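Side-chain contacts in pectinesterase A (Erwinia chrysanthemi, PDB 2NTP), which hydrolyses the methyl esters of pectin to release methanol, the first step in the maceration and soft rot of plant tissue: residues G205-P210 / T265-T270; G219-N224 / A326-S331; D23-A28 / E46-T51; L156-S159 / F164-D167. All blocks are in the same frame, centred on the assembly; numbering follows the deposited sequence.

How the contacts relate
All four contacts belong to one right-handed parallel beta-helix. Contacts 1 and 4 are buried and cross its interior, from strands bearing substrate-pocket residues to the ten-stranded sheet opposite, and their centres lie about 12 Å apart. Contact 2 joins the outer side of that sheet to the C-terminal segment 326-331 and is only partly buried. Its strand 220-223 pairs with strand 264-268 of contact 1, with V266 O 2.8 Å from I222 N, and L220 CD2 packs 3.6 Å from V158 CG2 of contact 4. Contact 3, also buried, seats the helix at the N-terminal end of the fold, about 31 Å from contacts 1 and 2 between centres. Contacts 2 to 4 are apolar; contact 1 adds a hydroxyl pair.

Contact 1: residues G205-P210 / T265-T270; sequences GYLTAP and TVFLNT. With ADA (alpha-D-galactopyranuronic acid), chain C.
L207, at a corner of the chain, and T208 just after it face F267 and T265 across the interior of a right-handed parallel beta-helix, the fold of the pectinesterases. Just before that corner, Y206 points away from the interior into the substrate groove. Y206 OH is hydrogen-bonded to O3 of the galacturonic acid residue of chain C at 2.8 Å, and O3 sits in the ring plane, at its edge. The same sugar is held by R195. At L207 the side chain swings inward to bring L207 CD2 to 4.1 Å from CZ of F267, an oblique apolar contact that V227 flanks by touching both residues.

T208 and T265 reach toward each other tip to tip. T265 OG1 donates to T208 OG1 over 2.9 Å, and T208 OG1 is also bonded to L241 O, so this buried hydroxyl is gripped twice, by T265 across the contact and by the L241 carbonyl of strand 239-242. T208 places OG1 between its backbone N and carbonyl carbon (chi1 68°), while CG2 packs on the methyl of T265. P210 closes the row: its ring lies across the T265 side chain at about a right angle, and P210 CG comes 3.2 Å from T265 OG1, the same oxygen that donates to T208.

Contact 2: residues G219-N224 / A326-S331; sequences GLVITN and AEYTQS
The two segments come nearest at V221 and Y328, whose CA atoms are 7.5 Å apart, a strand and a non-strand segment meeting without backbone pairing. Strand 220-223 is one strand of the long parallel sheet of the pectinesterase beta-helix, flanked by strands 182-186 and 264-268, and the 326-331 segment, which runs into helix 330-334, lies against the outer side of that sheet.

V221 carries the contact. CG1 stands anti to the backbone N (chi1 -178°) and CG2 anti to the carbonyl carbon, which turns the fork of the two methyls toward the tyrosine. Both branches come to the same ring atom: Y328 CD2 is 4.1 Å from V221 CG2 and equally far from V221 CG1. CG2 meets the ring at its edge, near the ring plane, and the two side chains cross at about a right angle. The Y328 ring also reaches Q264 and V266 on the next strand, and L320 touches it too, so it spans two adjacent strands.

T223, two residues on, on the same face of the strand, is a lesser neighbour. Its hydroxyl is taken up by N186 and by the carbonyl of F185, while its methyl faces the second segment. The E327 carbonyl, next to the tyrosine, is hydrogen-bonded to Y218 OH, a further tie from this segment to the residues leading into the strand. T329 then opens helix 330-334 as its N-cap, its OG1 bonded to K332 N. On the strand side, the methyl CG2 of T223 lies 4.4 Å from Y328 O.

Contact 3: residues D23-A28 / E46-T51; sequences DAIASA and ERLTIT
I25 on helix 21-26 sends one methyl, CD1, between L48 and I50 of strand 48-50, and the apolar contact consists of those three side chains. CD1 of I25 is 3.5 Å from CD1 of I50, with the two chains crossing at about a right angle. L48 CD1 is looser, 4.2 Å from the same I25 methyl. The I25 side chain is extended at its second torsion (chi2 169°), which carries CD1 far from the helix. In I50 the corresponding bend (chi2 -48°) folds CD1 round to meet it. I37 of strand 35-39 also packs on I25.

Polar bonds lie to either side in the chain. E46 accepts two backbone N-H groups at the start of the helix, OE2 from I21 and OE1 from A22, and so joins the strand side to the first turn. After A26, S27 OG donates to A24 O over 2.6 Å, tilted 24° from the carbonyl plane, while S27 N bonds to D23 O.

Together this is a short amphipathic helix laid over the end of the fold, consistent with the N-terminal helical cap usual in parallel beta-helices, here covering L48, I50 and I37.

Contact 4: residues L156-S159 / F164-D167; sequences LYVS and FFSD. With ADA (alpha-D-galactopyranuronic acid), chain B.
F165 meets L156 and V158 across the interior of the beta-helix, where the short four-stranded sheet of 156-158 faces the long parallel sheet of 162-166. Neighbouring F164, at the start of the second segment, turns the other way and packs on W337, P339 and the helix 330-334 on the outer side of the same sheet.

F165 points inward. CD2 of L156 stands over one face of its ring, 4.1 Å from the centroid and 27° off the ring normal, a CH-pi contact whose shortest approach is 3.7 Å from L156 CD2 to F165 CZ. L156 comes from the opposite direction, and its CG, anti to the backbone N (chi1 176°), brings the branched end of the leucine to the ring; L156 CD1 also reaches F165 CZ at 3.9 Å. V158 lies two residues on and slides past the ring: V158 CG1 is 4.0 Å from F165 CE1, an approach that is oblique. F144 and F185, on the neighbouring strands, stack with F165, a ladder of rings running along the sheet.

S166 turns outward again after F165, and D167, just past the strand, has its carboxylate in a salt bridge to K145 and a hydrogen bond to N187.

Between L156 and V158, Y157 faces the substrate groove, stacked with Y134 and F178, and Y157 OH is 3.8 Å from O3 of the galacturonic acid of chain B. The contact between the segments is apolar throughout, resting on dispersion, a CH-pi contact and burial of the three side chains, which back the strand whose outer side lines the sugar pocket.

Contact 1: residues G205-P210 / T265-T270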
loop_
_atom_site.group_PDB
_atom_site.type_symbol
_atom_site.label_atom_id
_atom_site.label_comp_id
_atom_site.label_asym_id
_atom_site.label_seq_id
_atom_site.Cartn_x
_atom_site.Cartn_y
_atom_site.Cartn_z
ATOM N N GLY A 205 5.776 11.486 8.492
ATOM C CA GLY A 205 5.495 10.699 7.290
ATOM C C GLY A 205 4.494 11.293 6.330
ATOM O O GLY A 205 4.109 12.457 6.459
ATOM N N TYR A 206 4.095 10.477 5.357
ATOM C CA TYR A 206 3.175 10.877 4.286
ATOM C C TYR A 206 2.302 9.672 3.977
ATOM O O TYR A 206 2.806 8.565 3.759
ATOM C CB TYR A 206 3.943 11.307 3.020
ATOM C CG TYR A 206 5.164 12.152 3.322
ATOM C CD1 TYR A 206 6.397 11.550 3.576
ATOM C CD2 TYR A 206 5.079 13.544 3.396
ATOM C CE1 TYR A 206 7.519 12.309 3.885
ATOM C CE2 TYR A 206 6.208 14.320 3.705
ATOM C CZ TYR A 206 7.423 13.682 3.941
ATOM O OH TYR A 206 8.552 14.404 4.256
ATOM N N LEU A 207 0.993 9.878 3.962
ATOM C CA LEU A 207 0.062 8.775 3.712
ATOM C C LEU A 207 0.258 8.204 2.318
ATOM O O LEU A 207 0.262 6.990 2.128
ATOM C CB LEU A 207 -1.392 9.232 3.857
ATOM C CG LEU A 207 -2.019 9.195 5.251
ATOM C CD1 LEU A 207 -1.323 10.129 6.221
ATOM C CD2 LEU A 207 -3.497 9.535 5.148
ATOM N N THR A 208 0.409 9.090 1.339
ATOM C CA THR A 208 0.477 8.653 -0.049
ATOM C C THR A 208 1.658 9.247 -0.796
ATOM O O THR A 208 2.125 10.337 -0.479
ATOM C CB THR A 208 -0.821 8.973 -0.830
ATOM O OG1 THR A 208 -0.963 10.393 -0.993
ATOM C CG2 THR A 208 -2.048 8.415 -0.100
ATOM N N ALA A 209 2.126 8.506 -1.794
ATOM C CA ALA A 209 3.129 9.007 -2.728
ATOM C C ALA A 209 2.772 8.472 -4.111
ATOM O O ALA A 209 3.369 7.498 -4.582
ATOM C CB ALA A 209 4.535 8.584 -2.309
ATOM N N PRO A 210 1.766 9.093 -4.755
ATOM C CA PRO A 210 1.317 8.617 -6.064
ATOM C C PRO A 210 2.308 8.967 -7.169
ATOM O O PRO A 210 2.925 10.041 -7.138
ATOM C CB PRO A 210 -0.001 9.364 -6.268
ATOM C CG PRO A 210 0.194 10.649 -5.528
ATOM C CD PRO A 210 1.001 10.276 -4.310
ATOM N N THR A 265 -3.821 11.954 -5.771
ATOM C CA THR A 265 -4.454 11.449 -4.557
ATOM C C THR A 265 -5.669 12.317 -4.294
ATOM O O THR A 265 -5.552 13.545 -4.189
ATOM C CB THR A 265 -3.526 11.505 -3.325
ATOM O OG1 THR A 265 -2.375 10.689 -3.554
ATOM C CG2 THR A 265 -4.251 10.989 -2.091
ATOM N N VAL A 266 -6.833 11.674 -4.210
ATOM C CA VAL A 266 -8.080 12.375 -3.907
ATOM C C VAL A 266 -8.739 11.747 -2.682
ATOM O O VAL A 266 -8.925 10.525 -2.629
ATOM C CB VAL A 266 -9.053 12.367 -5.108
ATOM C CG1 VAL A 266 -10.319 13.144 -4.768
ATOM C CG2 VAL A 266 -8.385 12.966 -6.345
ATOM N N PHE A 267 -9.058 12.591 -1.701
ATOM C CA PHE A 267 -9.799 12.184 -0.507
ATOM C C PHE A 267 -11.223 12.698 -0.616
ATOM O O PHE A 267 -11.434 13.893 -0.829
ATOM C CB PHE A 267 -9.166 12.759 0.763
ATOM C CG PHE A 267 -7.844 12.145 1.121
ATOM C CD1 PHE A 267 -6.655 12.687 0.635
ATOM C CD2 PHE A 267 -7.779 11.030 1.959
ATOM C CE1 PHE A 267 -5.427 12.123 0.967
ATOM C CE2 PHE A 267 -6.553 10.460 2.295
ATOM C CZ PHE A 267 -5.375 11.009 1.797
ATOM N N LEU A 268 -12.194 11.802 -0.456
ATOM C CA LEU A 268 -13.602 12.201 -0.419
ATOM C C LEU A 268 -14.297 11.690 0.835
ATOM O O LEU A 268 -14.167 10.515 1.182
ATOM C CB LEU A 268 -14.355 11.726 -1.663
ATOM C CG LEU A 268 -13.798 12.131 -3.031
ATOM C CD1 LEU A 268 -13.034 10.958 -3.633
ATOM C CD2 LEU A 268 -14.922 12.569 -3.953
ATOM N N ASN A 269 -15.027 12.582 1.507
ATOM C CA ASN A 269 -15.826 12.223 2.690
ATOM C C ASN A 269 -15.027 11.419 3.723
ATOM O O ASN A 269 -15.495 10.398 4.246
ATOM C CB ASN A 269 -17.089 11.460 2.261
ATOM C CG ASN A 269 -17.963 12.266 1.306
ATOM O OD1 ASN A 269 -18.156 11.887 0.145
ATOM N ND2 ASN A 269 -18.491 13.385 1.792
ATOM N N THR A 270 -13.822 11.897 4.018
ATOM C CA THR A 270 -12.887 11.176 4.873
ATOM C C THR A 270 -12.542 11.981 6.128
ATOM O O THR A 270 -12.292 13.181 6.049
ATOM C CB THR A 270 -11.630 10.769 4.060
ATOM O OG1 THR A 270 -11.991 9.716 3.163
ATOM C CG2 THR A 270 -10.496 10.281 4.960
HETATM C C1 ADA C . 14.855 14.028 5.256
HETATM C C2 ADA C . 13.638 14.071 4.322
HETATM C C3 ADA C . 12.385 13.575 5.045
HETATM C C4 ADA C . 12.625 12.186 5.637
HETATM C C5 ADA C . 13.884 12.170 6.518
HETATM C C6 ADA C . 14.188 10.768 6.979
HETATM O O1 ADA C . 14.735 15.012 6.298
HETATM O O2 ADA C . 13.432 15.399 3.821
HETATM O O3 ADA C . 11.264 13.542 4.152
HETATM O O4 ADA C . 12.715 11.210 4.585
HETATM O O5 ADA C . 15.022 12.713 5.819
HETATM O O6B ADA C . 14.969 10.062 6.299
HETATM O O6A ADA C . 13.644 10.353 8.029
#

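Contact 2: residues G219-N224 / A326-S331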
loop_
_atom_site.group_PDB
_atom_site.type_symbol
_atom_site.label_atom_id
_atom_site.label_comp_id
_atom_site.label_asym_id
_atom_site.label_seq_id
_atom_site.Cartn_x
_atom_site.Cartn_y
_atom_site.Cartn_z
ATOM N N GLY A 219 -5.718 7.812 -9.949
ATOM C CA GLY A 219 -4.607 7.258 -9.186
ATOM C C GLY A 219 -5.132 6.696 -7.883
ATOM O O GLY A 219 -5.898 5.730 -7.882
ATOM N N LEU A 220 -4.741 7.323 -6.776
ATOM C CA LEU A 220 -5.162 6.883 -5.446
ATOM C C LEU A 220 -6.400 7.658 -5.033
ATOM O O LEU A 220 -6.362 8.889 -4.927
ATOM C CB LEU A 220 -4.032 7.076 -4.430
ATOM C CG LEU A 220 -2.643 6.590 -4.873
ATOM C CD1 LEU A 220 -1.598 6.947 -3.834
ATOM C CD2 LEU A 220 -2.633 5.090 -5.156
ATOM N N VAL A 221 -7.495 6.933 -4.815
ATOM C CA VAL A 221 -8.779 7.546 -4.473
ATOM C C VAL A 221 -9.258 6.958 -3.151
ATOM O O VAL A 221 -9.486 5.746 -3.043
ATOM C CB VAL A 221 -9.829 7.352 -5.599
ATOM C CG1 VAL A 221 -11.149 8.050 -5.245
ATOM C CG2 VAL A 221 -9.289 7.876 -6.944
ATOM N N ILE A 222 -9.386 7.817 -2.144
ATOM C CA ILE A 222 -9.740 7.381 -0.790
ATOM C C ILE A 222 -11.118 7.935 -0.421
ATOM O O ILE A 222 -11.308 9.153 -0.385
ATOM C CB ILE A 222 -8.666 7.814 0.252
ATOM C CG1 ILE A 222 -7.328 7.117 -0.018
ATOM C CG2 ILE A 222 -9.114 7.480 1.677
ATOM C CD1 ILE A 222 -6.332 7.957 -0.794
ATOM N N THR A 223 -12.069 7.041 -0.159
ATOM C CA THR A 223 -13.463 7.445 0.079
ATOM C C THR A 223 -14.009 6.897 1.394
ATOM O O THR A 223 -13.727 5.753 1.763
ATOM C CB THR A 223 -14.414 7.001 -1.082
ATOM O OG1 THR A 223 -14.485 5.570 -1.145
ATOM C CG2 THR A 223 -13.943 7.539 -2.422
ATOM N N ASN A 224 -14.797 7.718 2.089
ATOM C CA ASN A 224 -15.541 7.274 3.274
ATOM C C ASN A 224 -14.640 6.571 4.285
ATOM O O ASN A 224 -15.011 5.550 4.871
ATOM C CB ASN A 224 -16.702 6.359 2.862
ATOM C CG ASN A 224 -17.549 6.948 1.740
ATOM O OD1 ASN A 224 -17.765 6.306 0.703
ATOM N ND2 ASN A 224 -18.029 8.167 1.936
ATOM N N ALA A 326 -18.487 13.931 -8.232
ATOM C CA ALA A 326 -19.286 12.895 -8.889
ATOM C C ALA A 326 -18.474 12.052 -9.875
ATOM O O ALA A 326 -18.934 10.998 -10.320
ATOM C CB ALA A 326 -20.490 13.523 -9.595
ATOM N N GLU A 327 -17.272 12.518 -10.207
ATOM C CA GLU A 327 -16.382 11.791 -11.114
ATOM C C GLU A 327 -15.578 10.709 -10.393
ATOM O O GLU A 327 -14.853 9.942 -11.033
ATOM C CB GLU A 327 -15.431 12.749 -11.834
ATOM C CG GLU A 327 -16.115 13.833 -12.670
ATOM C CD GLU A 327 -16.965 13.281 -13.806
ATOM O OE1 GLU A 327 -16.612 12.230 -14.382
ATOM O OE2 GLU A 327 -17.991 13.914 -14.133
ATOM N N TYR A 328 -15.711 10.650 -9.070
ATOM C CA TYR A 328 -14.922 9.723 -8.250
ATOM C C TYR A 328 -15.762 8.645 -7.565
ATOM O O TYR A 328 -15.419 8.162 -6.482
ATOM C CB TYR A 328 -14.071 10.500 -7.240
ATOM C CG TYR A 328 -13.029 11.381 -7.890
ATOM C CD1 TYR A 328 -13.306 12.713 -8.201
ATOM C CD2 TYR A 328 -11.764 10.884 -8.199
ATOM C CE1 TYR A 328 -12.349 13.528 -8.808
ATOM C CE2 TYR A 328 -10.799 11.689 -8.798
ATOM C CZ TYR A 328 -11.097 13.008 -9.098
ATOM O OH TYR A 328 -10.143 13.805 -9.691
ATOM N N THR A 329 -16.865 8.268 -8.206
ATOM C CA THR A 329 -17.679 7.143 -7.755
ATOM C C THR A 329 -16.939 5.849 -8.063
ATOM O O THR A 329 -16.066 5.828 -8.933
ATOM C CB THR A 329 -19.039 7.104 -8.476
ATOM O OG1 THR A 329 -18.822 6.956 -9.881
ATOM C CG2 THR A 329 -19.837 8.389 -8.217
ATOM N N GLN A 330 -17.292 4.770 -7.366
ATOM C CA GLN A 330 -16.703 3.457 -7.638
ATOM C C GLN A 330 -16.851 3.059 -9.113
ATOM O O GLN A 330 -15.911 2.550 -9.726
ATOM C CB GLN A 330 -17.306 2.386 -6.728
ATOM C CG GLN A 330 -16.664 1.014 -6.897
ATOM C CD GLN A 330 -17.319 -0.048 -6.054
ATOM O OE1 GLN A 330 -17.533 0.134 -4.857
ATOM N NE2 GLN A 330 -17.635 -1.178 -6.676
ATOM N N SER A 331 -18.029 3.312 -9.679
ATOM C CA SER A 331 -18.301 2.994 -11.080
ATOM C C SER A 331 -17.319 3.680 -12.035
ATOM O O SER A 331 -16.815 3.056 -12.975
ATOM C CB SER A 331 -19.742 3.372 -11.438
ATOM O OG SER A 331 -20.005 3.130 -12.807
#

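Contact 3: residues D23-A28 / E46-T51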
loop_
_atom_site.group_PDB
_atom_site.type_symbol
_atom_site.label_atom_id
_atom_site.label_comp_id
_atom_site.label_asym_id
_atom_site.label_seq_id
_atom_site.Cartn_x
_atom_site.Cartn_y
_atom_site.Cartn_z
ATOM N N ASP A 23 2.161 -23.796 -0.475
ATOM C CA ASP A 23 1.837 -25.146 -0.944
ATOM C C ASP A 23 0.406 -25.238 -1.476
ATOM O O ASP A 23 0.176 -25.855 -2.518
ATOM C CB ASP A 23 2.074 -26.188 0.153
ATOM C CG ASP A 23 3.553 -26.412 0.447
ATOM O OD1 ASP A 23 4.408 -26.010 -0.372
ATOM O OD2 ASP A 23 3.862 -26.999 1.503
ATOM N N ALA A 24 -0.537 -24.619 -0.765
ATOM C CA ALA A 24 -1.946 -24.599 -1.186
ATOM C C ALA A 24 -2.124 -23.880 -2.524
ATOM O O ALA A 24 -2.852 -24.352 -3.401
ATOM C CB ALA A 24 -2.824 -23.969 -0.111
ATOM N N ILE A 25 -1.446 -22.742 -2.680
ATOM C CA ILE A 25 -1.484 -21.977 -3.928
ATOM C C ILE A 25 -0.877 -22.760 -5.094
ATOM O O ILE A 25 -1.434 -22.789 -6.193
ATOM C CB ILE A 25 -0.767 -20.615 -3.790
ATOM C CG1 ILE A 25 -1.510 -19.725 -2.788
ATOM C CG2 ILE A 25 -0.661 -19.923 -5.149
ATOM C CD1 ILE A 25 -0.758 -18.481 -2.378
ATOM N N ALA A 26 0.267 -23.392 -4.839
ATOM C CA ALA A 26 0.938 -24.208 -5.845
ATOM C C ALA A 26 0.091 -25.401 -6.290
ATOM O O ALA A 26 0.148 -25.799 -7.456
ATOM C CB ALA A 26 2.288 -24.668 -5.321
ATOM N N SER A 27 -0.702 -25.945 -5.364
ATOM C CA SER A 27 -1.575 -27.100 -5.619
ATOM C C SER A 27 -2.649 -26.851 -6.686
ATOM O O SER A 27 -3.191 -27.804 -7.251
ATOM C CB SER A 27 -2.244 -27.552 -4.317
ATOM O OG SER A 27 -3.418 -26.801 -4.052
ATOM N N ALA A 28 -2.949 -25.577 -6.949
ATOM C CA ALA A 28 -4.008 -25.197 -7.889
ATOM C C ALA A 28 -3.705 -25.662 -9.309
ATOM O O ALA A 28 -2.576 -25.492 -9.782
ATOM C CB ALA A 28 -4.215 -23.688 -7.868
ATOM N N GLU A 46 5.650 -16.501 5.647
ATOM C CA GLU A 46 5.798 -16.835 4.241
ATOM C C GLU A 46 5.874 -15.581 3.394
ATOM O O GLU A 46 5.300 -14.544 3.746
ATOM C CB GLU A 46 4.610 -17.675 3.764
ATOM C CG GLU A 46 4.431 -18.989 4.498
ATOM C CD GLU A 46 3.341 -19.837 3.890
ATOM O OE1 GLU A 46 3.376 -20.039 2.659
ATOM O OE2 GLU A 46 2.466 -20.306 4.649
ATOM N N ARG A 47 6.589 -15.693 2.282
ATOM C CA ARG A 47 6.559 -14.697 1.226
ATOM C C ARG A 47 5.946 -15.353 -0.009
ATOM O O ARG A 47 6.306 -16.485 -0.369
ATOM C CB ARG A 47 7.962 -14.181 0.938
ATOM C CG ARG A 47 8.671 -13.651 2.180
ATOM C CD ARG A 47 9.983 -12.993 1.823
ATOM N NE ARG A 47 9.757 -11.826 0.984
ATOM C CZ ARG A 47 10.650 -11.296 0.157
ATOM N NH1 ARG A 47 11.867 -11.821 0.029
ATOM N NH2 ARG A 47 10.317 -10.234 -0.557
ATOM N N LEU A 48 5.009 -14.648 -0.637
ATOM C CA LEU A 48 4.221 -15.210 -1.730
ATOM C C LEU A 48 4.261 -14.344 -2.977
ATOM O O LEU A 48 4.230 -13.115 -2.891
ATOM C CB LEU A 48 2.764 -15.402 -1.292
ATOM C CG LEU A 48 2.501 -16.169 0.008
ATOM C CD1 LEU A 48 1.054 -15.982 0.453
ATOM C CD2 LEU A 48 2.846 -17.646 -0.136
ATOM N N THR A 49 4.324 -14.997 -4.136
ATOM C CA THR A 49 4.170 -14.321 -5.419
ATOM C C THR A 49 3.045 -15.018 -6.166
ATOM O O THR A 49 3.112 -16.221 -6.431
ATOM C CB THR A 49 5.470 -14.325 -6.249
ATOM O OG1 THR A 49 6.499 -13.660 -5.510
ATOM C CG2 THR A 49 5.268 -13.609 -7.586
ATOM N N ILE A 50 2.003 -14.256 -6.474
ATOM C CA ILE A 50 0.802 -14.793 -7.107
ATOM C C ILE A 50 0.860 -14.565 -8.609
ATOM O O ILE A 50 0.853 -13.424 -9.067
ATOM C CB ILE A 50 -0.486 -14.136 -6.529
ATOM C CG1 ILE A 50 -0.567 -14.296 -5.001
ATOM C CG2 ILE A 50 -1.734 -14.649 -7.253
ATOM C CD1 ILE A 50 -0.297 -15.686 -4.471
ATOM N N THR A 51 0.915 -15.654 -9.373
ATOM C CA THR A 51 1.013 -15.568 -10.829
ATOM C C THR A 51 -0.161 -16.253 -11.516
ATOM O O THR A 51 -0.279 -16.203 -12.741
ATOM C CB THR A 51 2.329 -16.184 -11.359
ATOM O OG1 THR A 51 2.419 -17.550 -10.938
ATOM C CG2 THR A 51 3.535 -15.398 -10.843
#

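Contact 4: residues L156-S159 / F164-D167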
loop_
_atom_site.group_PDB
_atom_site.type_symbol
_atom_site.label_atom_id
_atom_site.label_comp_id
_atom_site.label_asym_id
_atom_site.label_seq_id
_atom_site.Cartn_x
_atom_site.Cartn_y
_atom_site.Cartn_z
ATOM N N LEU A 156 2.190 -0.296 1.297
ATOM C CA LEU A 156 1.377 -0.724 0.154
ATOM C C LEU A 156 1.860 -0.103 -1.153
ATOM O O LEU A 156 1.822 1.120 -1.321
ATOM C CB LEU A 156 -0.096 -0.380 0.380
ATOM C CG LEU A 156 -1.034 -0.687 -0.796
ATOM C CD1 LEU A 156 -0.993 -2.175 -1.189
ATOM C CD2 LEU A 156 -2.466 -0.247 -0.467
ATOM N N TYR A 157 2.284 -0.970 -2.071
ATOM C CA TYR A 157 2.827 -0.577 -3.369
ATOM C C TYR A 157 1.783 -0.973 -4.408
ATOM O O TYR A 157 1.612 -2.153 -4.694
ATOM C CB TYR A 157 4.141 -1.338 -3.615
ATOM C CG TYR A 157 5.027 -0.861 -4.765
ATOM C CD1 TYR A 157 4.588 0.083 -5.698
ATOM C CD2 TYR A 157 6.317 -1.379 -4.918
ATOM C CE1 TYR A 157 5.417 0.501 -6.753
ATOM C CE2 TYR A 157 7.145 -0.974 -5.965
ATOM C CZ TYR A 157 6.695 -0.035 -6.870
ATOM O OH TYR A 157 7.522 0.359 -7.902
ATOM N N VAL A 158 1.058 0.007 -4.938
ATOM C CA VAL A 158 0.029 -0.254 -5.942
ATOM C C VAL A 158 0.458 0.258 -7.319
ATOM O O VAL A 158 0.494 1.463 -7.559
ATOM C CB VAL A 158 -1.362 0.322 -5.528
ATOM C CG1 VAL A 158 -2.051 -0.606 -4.525
ATOM C CG2 VAL A 158 -1.230 1.729 -4.948
ATOM N N SER A 159 0.797 -0.675 -8.208
ATOM C CA SER A 159 1.212 -0.344 -9.572
ATOM C C SER A 159 0.238 -0.937 -10.597
ATOM O O SER A 159 -0.667 -1.677 -10.235
ATOM C CB SER A 159 2.635 -0.860 -9.815
ATOM O OG SER A 159 3.166 -0.385 -11.041
ATOM N N PHE A 164 -8.959 -2.548 -5.438
ATOM C CA PHE A 164 -10.013 -2.019 -4.574
ATOM C C PHE A 164 -9.817 -2.563 -3.171
ATOM O O PHE A 164 -9.659 -3.772 -2.984
ATOM C CB PHE A 164 -11.396 -2.392 -5.131
ATOM C CG PHE A 164 -12.556 -1.913 -4.285
ATOM C CD1 PHE A 164 -12.683 -0.573 -3.930
ATOM C CD2 PHE A 164 -13.535 -2.809 -3.870
ATOM C CE1 PHE A 164 -13.762 -0.132 -3.151
ATOM C CE2 PHE A 164 -14.624 -2.381 -3.098
ATOM C CZ PHE A 164 -14.734 -1.042 -2.737
ATOM N N PHE A 165 -9.790 -1.652 -2.202
ATOM C CA PHE A 165 -9.595 -1.978 -0.795
ATOM C C PHE A 165 -10.822 -1.524 -0.027
ATOM O O PHE A 165 -11.206 -0.358 -0.091
ATOM C CB PHE A 165 -8.342 -1.285 -0.259
ATOM C CG PHE A 165 -7.077 -1.718 -0.945
ATOM C CD1 PHE A 165 -6.712 -1.166 -2.176
ATOM C CD2 PHE A 165 -6.251 -2.675 -0.363
ATOM C CE1 PHE A 165 -5.549 -1.572 -2.820
ATOM C CE2 PHE A 165 -5.079 -3.083 -0.996
ATOM C CZ PHE A 165 -4.730 -2.534 -2.229
ATOM N N SER A 166 -11.430 -2.459 0.692
ATOM C CA SER A 166 -12.716 -2.217 1.337
ATOM C C SER A 166 -12.687 -2.726 2.770
ATOM O O SER A 166 -12.218 -3.838 3.020
ATOM C CB SER A 166 -13.814 -2.929 0.542
ATOM O OG SER A 166 -15.066 -2.890 1.206
ATOM N N ASP A 167 -13.192 -1.914 3.703
ATOM C CA ASP A 167 -13.266 -2.282 5.124
ATOM C C ASP A 167 -11.891 -2.706 5.625
ATOM O O ASP A 167 -11.735 -3.740 6.285
ATOM C CB ASP A 167 -14.307 -3.394 5.367
ATOM C CG ASP A 167 -15.680 -3.057 4.801
ATOM O OD1 ASP A 167 -15.998 -1.864 4.598
ATOM O OD2 ASP A 167 -16.456 -4.007 4.557
HETATM C C1 ADA B . 13.114 2.911 -7.540
HETATM C C2 ADA B . 12.276 2.901 -8.820
HETATM C C3 ADA B . 11.051 1.998 -8.663
HETATM C C4 ADA B . 11.453 0.605 -8.167
HETATM C C5 ADA B . 12.289 0.737 -6.894
HETATM C C6 ADA B . 12.755 -0.601 -6.386
HETATM O O2 ADA B . 11.866 4.241 -9.100
HETATM O O3 ADA B . 10.321 1.920 -9.899
HETATM O O4 ADA B . 12.241 -0.078 -9.152
HETATM O O5 ADA B . 13.430 1.571 -7.148
HETATM O O6B ADA B . 11.946 -1.553 -6.345
HETATM O O6A ADA B . 13.943 -0.707 -6.019
#